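Local structure of hypothetical protein (Legionella pneumophila subsp. pneumophila, 4JX2) at residues G77-F82 with A316-Y321; F82-L87 with R261-S266; A256-R261 with D294-T299. The protein is of unknown function but, as a putative secreted protein of the DUF5624 family, combines helices and a small mixed beta sheet in an unusual way. All blocks are in the same frame, centred on the assembly; numbering follows the deposited sequence.

Interaction 1 of 3, residues G77-F82 with A316-Y321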
ATOM      1  N   GLY A  77     -16.301  12.612 -16.833  1.00 78.60           N
ATOM      2  CA  GLY A  77     -16.299  12.232 -15.430  1.00 73.91           C
ATOM      3  C   GLY A  77     -15.388  13.123 -14.618  1.00 70.01           C
ATOM      4  O   GLY A  77     -14.383  13.641 -15.126  1.00 70.64           O
ATOM      5  N   GLN A  78     -15.730  13.286 -13.340  1.00 58.51           N
ATOM      6  CA  GLN A  78     -14.987  14.134 -12.434  1.00 54.30           C
ATOM      7  C   GLN A  78     -13.862  13.400 -11.744  1.00 51.89           C
ATOM      8  O   GLN A  78     -13.956  12.203 -11.495  1.00 50.15           O
ATOM      9  CB  GLN A  78     -15.935  14.730 -11.417  1.00 54.82           C
ATOM     10  CG  GLN A  78     -16.703  15.867 -12.042  1.00 58.58           C
ATOM     11  CD  GLN A  78     -18.144  15.806 -11.692  1.00 76.01           C
ATOM     12  OE1 GLN A  78     -18.755  14.725 -11.596  1.00 66.46           O
ATOM     13  NE2 GLN A  78     -18.718  16.983 -11.496  1.00 74.42           N
ATOM     14  N   LEU A  79     -12.776  14.125 -11.465  1.00 45.76           N
ATOM     15  CA  LEU A  79     -11.602  13.619 -10.779  1.00 43.35           C
ATOM     16  C   LEU A  79     -11.745  13.935  -9.311  1.00 45.58           C
ATOM     17  O   LEU A  79     -11.806  15.115  -8.950  1.00 46.66           O
ATOM     18  CB  LEU A  79     -10.331  14.276 -11.349  1.00 44.06           C
ATOM     19  CG  LEU A  79      -9.481  13.520 -12.379  1.00 49.67           C
ATOM     20  CD1 LEU A  79      -8.228  14.338 -12.726  1.00 50.22           C
ATOM     21  CD2 LEU A  79      -9.027  12.149 -11.854  1.00 52.79           C
ATOM     22  N   ILE A  80     -11.859  12.902  -8.459  1.00 38.98           N
ATOM     23  CA  ILE A  80     -11.993  13.084  -7.005  1.00 36.28           C
ATOM     24  C   ILE A  80     -10.658  12.649  -6.412  1.00 38.48           C
ATOM     25  O   ILE A  80     -10.330  11.465  -6.461  1.00 37.59           O
ATOM     26  CB  ILE A  80     -13.242  12.342  -6.473  1.00 38.10           C
ATOM     27  CG1 ILE A  80     -14.506  12.948  -7.147  1.00 39.49           C
ATOM     28  CG2 ILE A  80     -13.326  12.450  -4.956  1.00 36.03           C
ATOM     29  CD1 ILE A  80     -15.683  12.152  -7.123  1.00 48.74           C
ATOM     30  N   LEU A  81      -9.833  13.641  -5.969  1.00 34.29           N
ATOM     31  CA  LEU A  81      -8.452  13.432  -5.514  1.00 32.76           C
ATOM     32  C   LEU A  81      -8.216  13.738  -4.041  1.00 38.26           C
ATOM     33  O   LEU A  81      -8.194  14.908  -3.636  1.00 38.70           O
ATOM     34  CB  LEU A  81      -7.464  14.298  -6.337  1.00 33.01           C
ATOM     35  CG  LEU A  81      -7.580  14.340  -7.861  1.00 37.23           C
ATOM     36  CD1 LEU A  81      -6.790  15.481  -8.407  1.00 37.65           C
ATOM     37  CD2 LEU A  81      -7.087  13.066  -8.481  1.00 38.86           C
ATOM     38  N   PHE A  82      -7.972  12.675  -3.256  1.00 34.75           N
ATOM     39  CA  PHE A  82      -7.608  12.768  -1.847  1.00 33.35           C
ATOM     40  C   PHE A  82      -6.114  12.693  -1.808  1.00 38.99           C
ATOM     41  O   PHE A  82      -5.553  11.596  -1.864  1.00 39.94           O
ATOM     42  CB  PHE A  82      -8.266  11.653  -1.019  1.00 33.69           C
ATOM     43  CG  PHE A  82      -9.779  11.741  -0.922  1.00 34.05           C
ATOM     44  CD1 PHE A  82     -10.593  11.101  -1.854  1.00 35.65           C
ATOM     45  CD2 PHE A  82     -10.390  12.423   0.128  1.00 33.41           C
ATOM     46  CE1 PHE A  82     -11.985  11.159  -1.744  1.00 35.00           C
ATOM     47  CE2 PHE A  82     -11.778  12.451   0.249  1.00 34.84           C
ATOM     48  CZ  PHE A  82     -12.567  11.833  -0.695  1.00 32.18           C
ATOM     49  N   ALA A 316      -1.029  18.704 -18.855  1.00 52.14           N
ATOM     50  CA  ALA A 316      -0.047  17.689 -18.454  1.00 50.15           C
ATOM     51  C   ALA A 316      -0.410  17.060 -17.094  1.00 53.76           C
ATOM     52  O   ALA A 316      -0.409  15.832 -16.970  1.00 52.93           O
ATOM     53  CB  ALA A 316       1.349  18.296 -18.389  1.00 50.70           C
ATOM     54  N   ASP A 317      -0.732  17.898 -16.086  1.00 49.87           N
ATOM     55  CA  ASP A 317      -1.090  17.436 -14.744  1.00 47.41           C
ATOM     56  C   ASP A 317      -2.442  16.738 -14.751  1.00 48.99           C
ATOM     57  O   ASP A 317      -2.605  15.758 -14.032  1.00 47.56           O
ATOM     58  CB  ASP A 317      -1.083  18.602 -13.745  1.00 48.86           C
ATOM     59  CG  ASP A 317       0.298  19.162 -13.474  1.00 59.89           C
ATOM     60  OD1 ASP A 317       1.285  18.608 -14.012  1.00 61.54           O
ATOM     61  OD2 ASP A 317       0.403  20.129 -12.693  1.00 65.82           O
ATOM     62  N   TYR A 318      -3.399  17.222 -15.563  1.00 45.81           N
ATOM     63  CA  TYR A 318      -4.706  16.588 -15.676  1.00 45.72           C
ATOM     64  C   TYR A 318      -4.543  15.190 -16.316  1.00 49.60           C
ATOM     65  O   TYR A 318      -5.037  14.204 -15.756  1.00 48.07           O
ATOM     66  CB  TYR A 318      -5.703  17.459 -16.471  1.00 48.26           C
ATOM     67  CG  TYR A 318      -7.062  16.809 -16.666  1.00 49.52           C
ATOM     68  CD1 TYR A 318      -8.033  16.860 -15.667  1.00 51.10           C
ATOM     69  CD2 TYR A 318      -7.374  16.143 -17.847  1.00 50.46           C
ATOM     70  CE1 TYR A 318      -9.282  16.261 -15.841  1.00 52.27           C
ATOM     71  CE2 TYR A 318      -8.617  15.533 -18.030  1.00 51.65           C
ATOM     72  CZ  TYR A 318      -9.571  15.595 -17.025  1.00 60.37           C
ATOM     73  OH  TYR A 318     -10.799  14.994 -17.205  1.00 61.58           O
ATOM     74  N   ASN A 319      -3.815  15.108 -17.458  1.00 46.08           N
ATOM     75  CA  ASN A 319      -3.578  13.842 -18.156  1.00 45.86           C
ATOM     76  C   ASN A 319      -2.854  12.861 -17.236  1.00 47.58           C
ATOM     77  O   ASN A 319      -3.094  11.653 -17.318  1.00 46.51           O
ATOM     78  CB  ASN A 319      -2.803  14.055 -19.478  1.00 48.81           C
ATOM     79  CG  ASN A 319      -3.572  14.839 -20.534  1.00 74.99           C
ATOM     80  OD1 ASN A 319      -4.800  15.007 -20.475  1.00 70.39           O
ATOM     81  ND2 ASN A 319      -2.866  15.358 -21.525  1.00 67.11           N
ATOM     82  N   TYR A 320      -2.014  13.391 -16.322  1.00 42.13           N
ATOM     83  CA  TYR A 320      -1.289  12.569 -15.368  1.00 40.66           C
ATOM     84  C   TYR A 320      -2.261  11.832 -14.432  1.00 45.24           C
ATOM     85  O   TYR A 320      -2.204  10.613 -14.353  1.00 45.61           O
ATOM     86  CB  TYR A 320      -0.250  13.385 -14.560  1.00 40.37           C
ATOM     87  CG  TYR A 320       0.424  12.550 -13.497  1.00 40.65           C
ATOM     88  CD1 TYR A 320       1.329  11.544 -13.841  1.00 41.91           C
ATOM     89  CD2 TYR A 320       0.077  12.683 -12.156  1.00 40.81           C
ATOM     90  CE1 TYR A 320       1.905  10.725 -12.870  1.00 39.75           C
ATOM     91  CE2 TYR A 320       0.659  11.880 -11.175  1.00 40.77           C
ATOM     92  CZ  TYR A 320       1.568  10.900 -11.537  1.00 47.58           C
ATOM     93  OH  TYR A 320       2.101  10.083 -10.574  1.00 48.57           O
ATOM     94  N   TYR A 321      -3.134  12.557 -13.738  1.00 41.16           N
ATOM     95  CA  TYR A 321      -4.054  11.945 -12.780  1.00 39.63           C
ATOM     96  C   TYR A 321      -5.153  11.121 -13.463  1.00 44.82           C
ATOM     97  O   TYR A 321      -5.447  10.007 -13.027  1.00 44.28           O
ATOM     98  CB  TYR A 321      -4.671  13.023 -11.850  1.00 38.49           C
ATOM     99  CG  TYR A 321      -3.669  13.582 -10.868  1.00 37.69           C
ATOM    100  CD1 TYR A 321      -3.059  12.761  -9.918  1.00 37.75           C
ATOM    101  CD2 TYR A 321      -3.298  14.921 -10.907  1.00 38.91           C
ATOM    102  CE1 TYR A 321      -2.106  13.263  -9.035  1.00 36.70           C
ATOM    103  CE2 TYR A 321      -2.368  15.440 -10.007  1.00 39.15           C
ATOM    104  CZ  TYR A 321      -1.776  14.607  -9.072  1.00 43.66           C
ATOM    105  OH  TYR A 321      -0.862  15.117  -8.182  1.00 43.50           O
TER
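L79 meets helix 315-339 with a single methyl: its CD1 lies 3.8 Å from CE1 of the Y318 ring and 3.9 Å from CB of Y321, so one leucine branch fills the groove between two tyrosines. L81, two residues on and on the same face of the strand, brings CD2 to 4.1 Å from CB of Y321, and the two side chains cross at about a right angle. Its other methyl, L81 CD1, sits 4.3 Å above the plane of the Y321 ring and offset toward the rim, while Y320 CD2 lies over the centre of the opposite face at 3.8 Å. The Y321 ring thus lies between L81 and Y320, with hydroxyl bonds to the backbone of A303 and K305 fixing its far end, which suits tyrosine to a place where an apolar ring must end in a polar head. Y318 reaches the strand because its CG is anti to the backbone N (chi1 177°), bringing the ring nearer than its CB bond alone would suggest.

Packing thins out toward the start of the strand. There the nearest atoms are Y318 OH and G77 O, 4.4 Å apart, and the Y318 hydroxyl makes a weak hydrogen bond to N75 O instead. Glycine suits position 77 because, at its phi of 102°, a CB would be jammed against the carbonyl O of the preceding residue. In contrast to the buried leucines, the partly exposed Q78 turns away from the helix and bonds K250 O and D252 N. The helix runs across the strand at 84°, their axes 10.9 Å apart, on the L79 and L81 face; F82 on the other face meets helix 279-286. Helices on both faces of a central sheet make the layered alpha/beta arrangement of this region.

Interaction 2 of 3, residues F82-L87 with R261-S266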
ATOM      1  N   PHE A  82      -7.972  12.675  -3.256  1.00 34.75           N
ATOM      2  CA  PHE A  82      -7.608  12.768  -1.847  1.00 33.35           C
ATOM      3  C   PHE A  82      -6.114  12.693  -1.808  1.00 38.99           C
ATOM      4  O   PHE A  82      -5.553  11.596  -1.864  1.00 39.94           O
ATOM      5  CB  PHE A  82      -8.266  11.653  -1.019  1.00 33.69           C
ATOM      6  CG  PHE A  82      -9.779  11.741  -0.922  1.00 34.05           C
ATOM      7  CD1 PHE A  82     -10.593  11.101  -1.854  1.00 35.65           C
ATOM      8  CD2 PHE A  82     -10.390  12.423   0.128  1.00 33.41           C
ATOM      9  CE1 PHE A  82     -11.985  11.159  -1.744  1.00 35.00           C
ATOM     10  CE2 PHE A  82     -11.778  12.451   0.249  1.00 34.84           C
ATOM     11  CZ  PHE A  82     -12.567  11.833  -0.695  1.00 32.18           C
ATOM     12  N   ILE A  83      -5.457  13.857  -1.846  1.00 35.20           N
ATOM     13  CA  ILE A  83      -4.004  13.925  -1.907  1.00 34.29           C
ATOM     14  C   ILE A  83      -3.487  14.636  -0.671  1.00 39.18           C
ATOM     15  O   ILE A  83      -3.792  15.813  -0.451  1.00 39.95           O
ATOM     16  CB  ILE A  83      -3.525  14.569  -3.248  1.00 36.70           C
ATOM     17  CG1 ILE A  83      -3.966  13.665  -4.441  1.00 35.63           C
ATOM     18  CG2 ILE A  83      -1.983  14.798  -3.231  1.00 35.41           C
ATOM     19  CD1 ILE A  83      -3.724  14.176  -5.792  1.00 40.96           C
ATOM     20  N   ASN A  84      -2.683  13.889   0.128  1.00 35.24           N
ATOM     21  CA  ASN A  84      -2.070  14.287   1.395  1.00 34.34           C
ATOM     22  C   ASN A  84      -3.158  14.484   2.447  1.00 37.92           C
ATOM     23  O   ASN A  84      -3.621  13.485   2.983  1.00 37.27           O
ATOM     24  CB  ASN A  84      -1.166  15.517   1.239  1.00 33.90           C
ATOM     25  CG  ASN A  84       0.158  15.198   0.596  1.00 53.76           C
ATOM     26  OD1 ASN A  84       0.789  14.178   0.888  1.00 45.86           O
ATOM     27  ND2 ASN A  84       0.632  16.091  -0.263  1.00 50.35           N
ATOM     28  N   SER A  85      -3.616  15.737   2.713  1.00 34.51           N
ATOM     29  CA  SER A  85      -4.696  15.979   3.686  1.00 33.26           C
ATOM     30  C   SER A  85      -5.943  16.598   3.020  1.00 37.43           C
ATOM     31  O   SER A  85      -7.000  16.683   3.648  1.00 36.61           O
ATOM     32  CB  SER A  85      -4.204  16.887   4.811  1.00 35.07           C
ATOM     33  OG  SER A  85      -3.092  16.329   5.486  1.00 41.65           O
ATOM     34  N   THR A  86      -5.817  17.031   1.751  1.00 34.85           N
ATOM     35  CA  THR A  86      -6.871  17.743   1.050  1.00 34.72           C
ATOM     36  C   THR A  86      -7.609  16.894   0.028  1.00 38.33           C
ATOM     37  O   THR A  86      -7.015  16.045  -0.631  1.00 37.28           O
ATOM     38  CB  THR A  86      -6.238  18.968   0.347  1.00 43.64           C
ATOM     39  OG1 THR A  86      -5.474  19.708   1.295  1.00 46.23           O
ATOM     40  CG2 THR A  86      -7.265  19.897  -0.320  1.00 41.72           C
ATOM     41  N   LEU A  87      -8.917  17.163  -0.116  1.00 36.10           N
ATOM     42  CA  LEU A  87      -9.757  16.641  -1.172  1.00 36.22           C
ATOM     43  C   LEU A  87      -9.847  17.686  -2.276  1.00 43.13           C
ATOM     44  O   LEU A  87     -10.219  18.836  -1.997  1.00 44.23           O
ATOM     45  CB  LEU A  87     -11.171  16.247  -0.712  1.00 35.49           C
ATOM     46  CG  LEU A  87     -12.131  15.877  -1.884  1.00 39.93           C
ATOM     47  CD1 LEU A  87     -11.591  14.720  -2.725  1.00 38.40           C
ATOM     48  CD2 LEU A  87     -13.490  15.534  -1.394  1.00 42.63           C
ATOM     49  N   ARG A 261      -4.495   9.077  -2.189  1.00 33.38           N
ATOM     50  CA  ARG A 261      -3.073   9.216  -1.844  1.00 33.62           C
ATOM     51  C   ARG A 261      -3.049  10.072  -0.566  1.00 36.74           C
ATOM     52  O   ARG A 261      -2.357  11.078  -0.459  1.00 36.62           O
ATOM     53  CB  ARG A 261      -2.274   9.819  -3.019  1.00 34.72           C
ATOM     54  CG  ARG A 261      -0.763   9.781  -2.828  1.00 41.95           C
ATOM     55  CD  ARG A 261      -0.184  11.129  -3.200  1.00 45.17           C
ATOM     56  NE  ARG A 261       1.257  11.218  -2.979  1.00 49.52           N
ATOM     57  CZ  ARG A 261       1.813  11.688  -1.870  1.00 59.56           C
ATOM     58  NH1 ARG A 261       1.057  12.097  -0.864  1.00 41.86           N
ATOM     59  NH2 ARG A 261       3.132  11.749  -1.759  1.00 54.62           N
ATOM     60  N   PHE A 262      -3.894   9.676   0.385  1.00 33.53           N
ATOM     61  CA  PHE A 262      -4.107  10.345   1.656  1.00 33.48           C
ATOM     62  C   PHE A 262      -3.092   9.897   2.717  1.00 38.22           C
ATOM     63  O   PHE A 262      -2.929   8.697   2.978  1.00 37.45           O
ATOM     64  CB  PHE A 262      -5.526  10.068   2.128  1.00 35.01           C
ATOM     65  CG  PHE A 262      -5.913  10.796   3.386  1.00 37.07           C
ATOM     66  CD1 PHE A 262      -6.456  12.077   3.328  1.00 40.28           C
ATOM     67  CD2 PHE A 262      -5.792  10.181   4.628  1.00 39.25           C
ATOM     68  CE1 PHE A 262      -6.866  12.721   4.484  1.00 41.00           C
ATOM     69  CE2 PHE A 262      -6.167  10.845   5.793  1.00 41.83           C
ATOM     70  CZ  PHE A 262      -6.720  12.096   5.710  1.00 40.40           C
ATOM     71  N   VAL A 263      -2.435  10.890   3.342  1.00 34.48           N
ATOM     72  CA  VAL A 263      -1.401  10.697   4.350  1.00 33.16           C
ATOM     73  C   VAL A 263      -1.853  11.320   5.675  1.00 40.45           C
ATOM     74  O   VAL A 263      -2.058  12.544   5.762  1.00 40.51           O
ATOM     75  CB  VAL A 263      -0.007  11.248   3.926  1.00 34.62           C
ATOM     76  CG1 VAL A 263       1.102  10.647   4.790  1.00 33.46           C
ATOM     77  CG2 VAL A 263       0.267  11.029   2.439  1.00 33.69           C
ATOM     78  N   ALA A 264      -1.983  10.457   6.710  1.00 37.38           N
ATOM     79  CA  ALA A 264      -2.359  10.860   8.063  1.00 37.20           C
ATOM     80  C   ALA A 264      -1.092  11.350   8.817  1.00 42.69           C
ATOM     81  O   ALA A 264      -0.456  10.596   9.571  1.00 42.09           O
ATOM     82  CB  ALA A 264      -3.034   9.696   8.793  1.00 37.22           C
ATOM     83  N   GLY A 265      -0.711  12.594   8.531  1.00 40.63           N
ATOM     84  CA  GLY A 265       0.455  13.257   9.109  1.00 41.17           C
ATOM     85  C   GLY A 265       1.756  12.519   8.899  1.00 47.14           C
ATOM     86  O   GLY A 265       2.186  12.320   7.759  1.00 48.75           O
ATOM     87  N   SER A 266       2.372  12.077  10.003  1.00 43.15           N
ATOM     88  CA  SER A 266       3.637  11.332   9.994  1.00 42.54           C
ATOM     89  C   SER A 266       3.426   9.798   9.882  1.00 44.14           C
ATOM     90  O   SER A 266       4.408   9.046   9.854  1.00 42.50           O
ATOM     91  CB  SER A 266       4.430  11.647  11.257  1.00 46.58           C
ATOM     92  OG  SER A 266       3.626  11.460  12.414  1.00 58.11           O
TER
HETATM   93  O   HOH W   1       3.769  12.986   1.424  1.00 52.58           O
HETATM   94  O   HOH W   2      -1.040  14.675   4.803  1.00 51.85           O
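The side-chain oxygen OD1 of N84 is approached by two donors: R261 NH1 at 2.7 Å, in a weak, bent bond, and a water 3.3 Å away that also bonds weakly to R261 NH2. Asparagine and arginine run side by side, their amide and guanidinium planes 81° apart, and OD1 lies at the edge of the guanidinium, near its plane. R261 gets there with CG anti to the backbone N (chi1 -170°) and a bend at chi2 (-134°), which brings NH1 alongside N84. R261 NE is meanwhile held by A302 O, and this second grip helps fix the group. I83 CG2 lies against the arginine's aliphatic part, 4.1 Å from R261 CD.

Two backbone bonds join the parallel strands: R261 N donates to F82 O at 2.8 Å, and N84 N to R261 O. A third, V263 N to N84 O at 2.9 Å, carries the pairing one residue past the strand end. That last oxygen also lies obliquely beside the F262 ring, whose apolar bulk continues toward L279 of helix 279-286. S85 packs on L101 and R103, while V263 and R261 both pack on Y301 of the second subunit.

N84 carries a positive phi, which asparagine tolerates better than most residues, and it takes the second position of a type II' turn. I83 and T86 close that turn with two mutual backbone bonds. This is a two-residue beta hairpin between strands 79-84 and 86-90, with strand 257-262 added in parallel along its first arm, the geometry of a mixed sheet.

Interaction 3 of 3, residues A256-R261 with D294-T299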
ATOM      1  N   ALA A 256     -17.509   8.937 -11.866  1.00 44.54           N
ATOM      2  CA  ALA A 256     -16.468   9.564 -11.042  1.00 41.85           C
ATOM      3  C   ALA A 256     -15.186   8.709 -11.053  1.00 42.68           C
ATOM      4  O   ALA A 256     -15.241   7.497 -11.242  1.00 41.70           O
ATOM      5  CB  ALA A 256     -16.968   9.771  -9.618  1.00 41.21           C
ATOM      6  N   LYS A 257     -14.036   9.368 -10.924  1.00 38.16           N
ATOM      7  CA  LYS A 257     -12.721   8.749 -10.923  1.00 37.46           C
ATOM      8  C   LYS A 257     -12.062   9.120  -9.592  1.00 40.53           C
ATOM      9  O   LYS A 257     -11.686  10.274  -9.423  1.00 40.92           O
ATOM     10  CB  LYS A 257     -11.924   9.245 -12.152  1.00 40.55           C
ATOM     11  CG  LYS A 257     -12.577   8.864 -13.477  1.00 42.02           C
ATOM     12  CD  LYS A 257     -12.048   9.639 -14.660  1.00 46.07           C
ATOM     13  CE  LYS A 257     -12.517   9.015 -15.955  1.00 61.48           C
ATOM     14  NZ  LYS A 257     -12.125   9.826 -17.134  1.00 73.03           N
ATOM     15  N   VAL A 258     -12.001   8.177  -8.616  1.00 35.27           N
ATOM     16  CA  VAL A 258     -11.483   8.463  -7.269  1.00 33.06           C
ATOM     17  C   VAL A 258     -10.058   7.929  -7.105  1.00 37.18           C
ATOM     18  O   VAL A 258      -9.787   6.747  -7.360  1.00 36.75           O
ATOM     19  CB  VAL A 258     -12.425   7.971  -6.132  1.00 34.20           C
ATOM     20  CG1 VAL A 258     -11.929   8.412  -4.771  1.00 31.72           C
ATOM     21  CG2 VAL A 258     -13.842   8.494  -6.345  1.00 34.97           C
ATOM     22  N   ILE A 259      -9.151   8.841  -6.680  1.00 32.89           N
ATOM     23  CA  ILE A 259      -7.740   8.592  -6.390  1.00 31.53           C
ATOM     24  C   ILE A 259      -7.509   8.926  -4.926  1.00 36.51           C
ATOM     25  O   ILE A 259      -7.807  10.048  -4.486  1.00 37.10           O
ATOM     26  CB  ILE A 259      -6.786   9.383  -7.334  1.00 33.62           C
ATOM     27  CG1 ILE A 259      -6.795   8.778  -8.754  1.00 33.71           C
ATOM     28  CG2 ILE A 259      -5.349   9.493  -6.746  1.00 30.61           C
ATOM     29  CD1 ILE A 259      -6.187   9.655  -9.788  1.00 34.54           C
ATOM     30  N   ILE A 260      -6.983   7.948  -4.178  1.00 31.68           N
ATOM     31  CA  ILE A 260      -6.658   8.113  -2.763  1.00 30.16           C
ATOM     32  C   ILE A 260      -5.140   7.972  -2.576  1.00 35.56           C
ATOM     33  O   ILE A 260      -4.578   6.903  -2.804  1.00 35.50           O
ATOM     34  CB  ILE A 260      -7.463   7.151  -1.851  1.00 31.20           C
ATOM     35  CG1 ILE A 260      -8.997   7.416  -1.983  1.00 31.03           C
ATOM     36  CG2 ILE A 260      -6.976   7.261  -0.399  1.00 29.93           C
ATOM     37  CD1 ILE A 260      -9.917   6.390  -1.404  1.00 33.95           C
ATOM     38  N   ARG A 261      -4.495   9.077  -2.189  1.00 33.38           N
ATOM     39  CA  ARG A 261      -3.073   9.216  -1.844  1.00 33.62           C
ATOM     40  C   ARG A 261      -3.049  10.072  -0.566  1.00 36.74           C
ATOM     41  O   ARG A 261      -2.357  11.078  -0.459  1.00 36.62           O
ATOM     42  CB  ARG A 261      -2.274   9.819  -3.019  1.00 34.72           C
ATOM     43  CG  ARG A 261      -0.763   9.781  -2.828  1.00 41.95           C
ATOM     44  CD  ARG A 261      -0.184  11.129  -3.200  1.00 45.17           C
ATOM     45  NE  ARG A 261       1.257  11.218  -2.979  1.00 49.52           N
ATOM     46  CZ  ARG A 261       1.813  11.688  -1.870  1.00 59.56           C
ATOM     47  NH1 ARG A 261       1.057  12.097  -0.864  1.00 41.86           N
ATOM     48  NH2 ARG A 261       3.132  11.749  -1.759  1.00 54.62           N
ATOM     49  N   ASP A 294     -14.644  -0.449  -7.716  1.00 46.12           N
ATOM     50  CA  ASP A 294     -13.477  -0.670  -8.593  1.00 46.44           C
ATOM     51  C   ASP A 294     -13.007   0.632  -9.274  1.00 47.94           C
ATOM     52  O   ASP A 294     -11.984   0.621  -9.949  1.00 48.30           O
ATOM     53  CB  ASP A 294     -13.779  -1.740  -9.660  1.00 49.98           C
ATOM     54  CG  ASP A 294     -14.911  -1.335 -10.588  1.00 75.63           C
ATOM     55  OD1 ASP A 294     -14.638  -0.624 -11.587  1.00 79.47           O
ATOM     56  OD2 ASP A 294     -16.082  -1.683 -10.288  1.00 85.72           O
ATOM     57  N   ARG A 295     -13.775   1.731  -9.133  1.00 42.03           N
ATOM     58  CA  ARG A 295     -13.455   3.045  -9.696  1.00 40.39           C
ATOM     59  C   ARG A 295     -12.672   3.898  -8.673  1.00 40.91           C
ATOM     60  O   ARG A 295     -12.299   5.042  -8.979  1.00 40.89           O
ATOM     61  CB  ARG A 295     -14.742   3.743 -10.151  1.00 39.84           C
ATOM     62  CG  ARG A 295     -15.413   3.008 -11.310  1.00 44.35           C
ATOM     63  CD  ARG A 295     -16.550   3.783 -11.922  1.00 44.45           C
ATOM     64  NE  ARG A 295     -16.088   5.022 -12.550  1.00 45.75           N
ATOM     65  CZ  ARG A 295     -15.684   5.121 -13.810  1.00 52.67           C
ATOM     66  NH1 ARG A 295     -15.686   4.055 -14.602  1.00 38.99           N
ATOM     67  NH2 ARG A 295     -15.280   6.286 -14.294  1.00 33.80           N
ATOM     68  N   ILE A 296     -12.391   3.308  -7.478  1.00 34.94           N
ATOM     69  CA  ILE A 296     -11.655   3.884  -6.353  1.00 33.86           C
ATOM     70  C   ILE A 296     -10.285   3.229  -6.274  1.00 39.40           C
ATOM     71  O   ILE A 296     -10.195   2.040  -5.964  1.00 39.99           O
ATOM     72  CB  ILE A 296     -12.444   3.719  -5.020  1.00 35.98           C
ATOM     73  CG1 ILE A 296     -13.856   4.344  -5.106  1.00 36.03           C
ATOM     74  CG2 ILE A 296     -11.648   4.291  -3.845  1.00 35.50           C
ATOM     75  CD1 ILE A 296     -14.861   3.761  -4.178  1.00 34.70           C
ATOM     76  N   TYR A 297      -9.211   3.996  -6.545  1.00 35.87           N
ATOM     77  CA  TYR A 297      -7.853   3.443  -6.520  1.00 33.51           C
ATOM     78  C   TYR A 297      -7.011   4.133  -5.472  1.00 36.87           C
ATOM     79  O   TYR A 297      -7.002   5.362  -5.407  1.00 36.15           O
ATOM     80  CB  TYR A 297      -7.180   3.545  -7.915  1.00 33.80           C
ATOM     81  CG  TYR A 297      -7.861   2.701  -8.978  1.00 34.44           C
ATOM     82  CD1 TYR A 297      -7.707   1.316  -9.004  1.00 36.02           C
ATOM     83  CD2 TYR A 297      -8.685   3.282  -9.937  1.00 34.75           C
ATOM     84  CE1 TYR A 297      -8.356   0.533  -9.955  1.00 36.28           C
ATOM     85  CE2 TYR A 297      -9.344   2.507 -10.891  1.00 35.33           C
ATOM     86  CZ  TYR A 297      -9.162   1.137 -10.906  1.00 42.51           C
ATOM     87  OH  TYR A 297      -9.826   0.371 -11.832  1.00 45.29           O
ATOM     88  N   ILE A 298      -6.334   3.335  -4.623  1.00 33.98           N
ATOM     89  CA  ILE A 298      -5.406   3.850  -3.627  1.00 33.45           C
ATOM     90  C   ILE A 298      -4.057   3.797  -4.309  1.00 39.09           C
ATOM     91  O   ILE A 298      -3.561   2.703  -4.576  1.00 40.43           O
ATOM     92  CB  ILE A 298      -5.458   3.117  -2.263  1.00 35.46           C
ATOM     93  CG1 ILE A 298      -6.895   3.179  -1.668  1.00 34.57           C
ATOM     94  CG2 ILE A 298      -4.408   3.727  -1.292  1.00 34.80           C
ATOM     95  CD1 ILE A 298      -7.112   2.366  -0.534  1.00 30.57           C
ATOM     96  N   THR A 299      -3.510   4.970  -4.668  1.00 34.31           N
ATOM     97  CA  THR A 299      -2.265   5.094  -5.413  1.00 34.46           C
ATOM     98  C   THR A 299      -1.210   5.823  -4.554  1.00 39.35           C
ATOM     99  O   THR A 299      -0.927   7.004  -4.805  1.00 39.26           O
ATOM    100  CB  THR A 299      -2.542   5.811  -6.752  1.00 36.57           C
ATOM    101  OG1 THR A 299      -3.085   7.098  -6.475  1.00 28.06           O
ATOM    102  CG2 THR A 299      -3.487   5.020  -7.661  1.00 35.11           C
TER
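The guanidinium of R295 turns its edge to A256 O, which lies in its plane: NE donates at 2.9 Å, and NH2 adds a weaker bond to the same oxygen, while K257 CG approaches the group obliquely. The other flat group, the Y297 ring, lies oblique to V258 O and meets W326 of helix 315-339 edge-to-face; its hydroxyl is bonded to R333 and H330. The setting is a beta-alpha-beta unit: the chain leaves strand 257-262, runs through helix 279-286 and returns as the parallel strand 296-298, with R295 just before that strand.

A bend at chi3 (65°) folds the arginine back to A256, adding a side-chain bond beyond the first backbone bond, V258 N to R295 O. The ladder then alternates: Y297 N to V258 O at 2.9 Å, I260 N to Y297 O, and T299 N to I260 O. K257 NZ stays 5.5 Å from R295 NH2; the lysine is gripped by Q74 O, E76 O and N322 OD1, which probably eases the nearness of like charges.

Beta-branched V258, I259, I260, I296 and I298 suit these extended backbones. I259 lies toward helix 315-339, as do Y297 and T299, the latter also packing on V268 of the second subunit. V258 and I260 turn to the other face, against helix 279-286. There V258 CB lies 4.0 Å from I296 CG1, and the terminal methyl CD1 of I260 reaches 3.7 Å from CG2 of I296.

Overall arrangement
The three contacts share one mixed sheet. Interaction 2 joins strand 79-84 to strand 257-262, interaction 3 joins strand 257-262 to strand 296-298, and interaction 1 lays helix 315-339 over one face. F82 ends the strand segment of interaction 1 but, of the two, makes contact only in interaction 2; R261 serves both 2 and 3. Interactions 1 and 3 are buried, their centres about 10 Å apart, whereas interaction 2, at the strand ends, is partly exposed. Chemistry follows place: interaction 1 is purely apolar between its segments, interaction 3 is a regular backbone ladder flanked by aliphatic chains and closed at one end by an arginine side chain, and interaction 2 mixes backbone bonds with polar side chains and water. Interactions 2 and 3 also touch the second subunit.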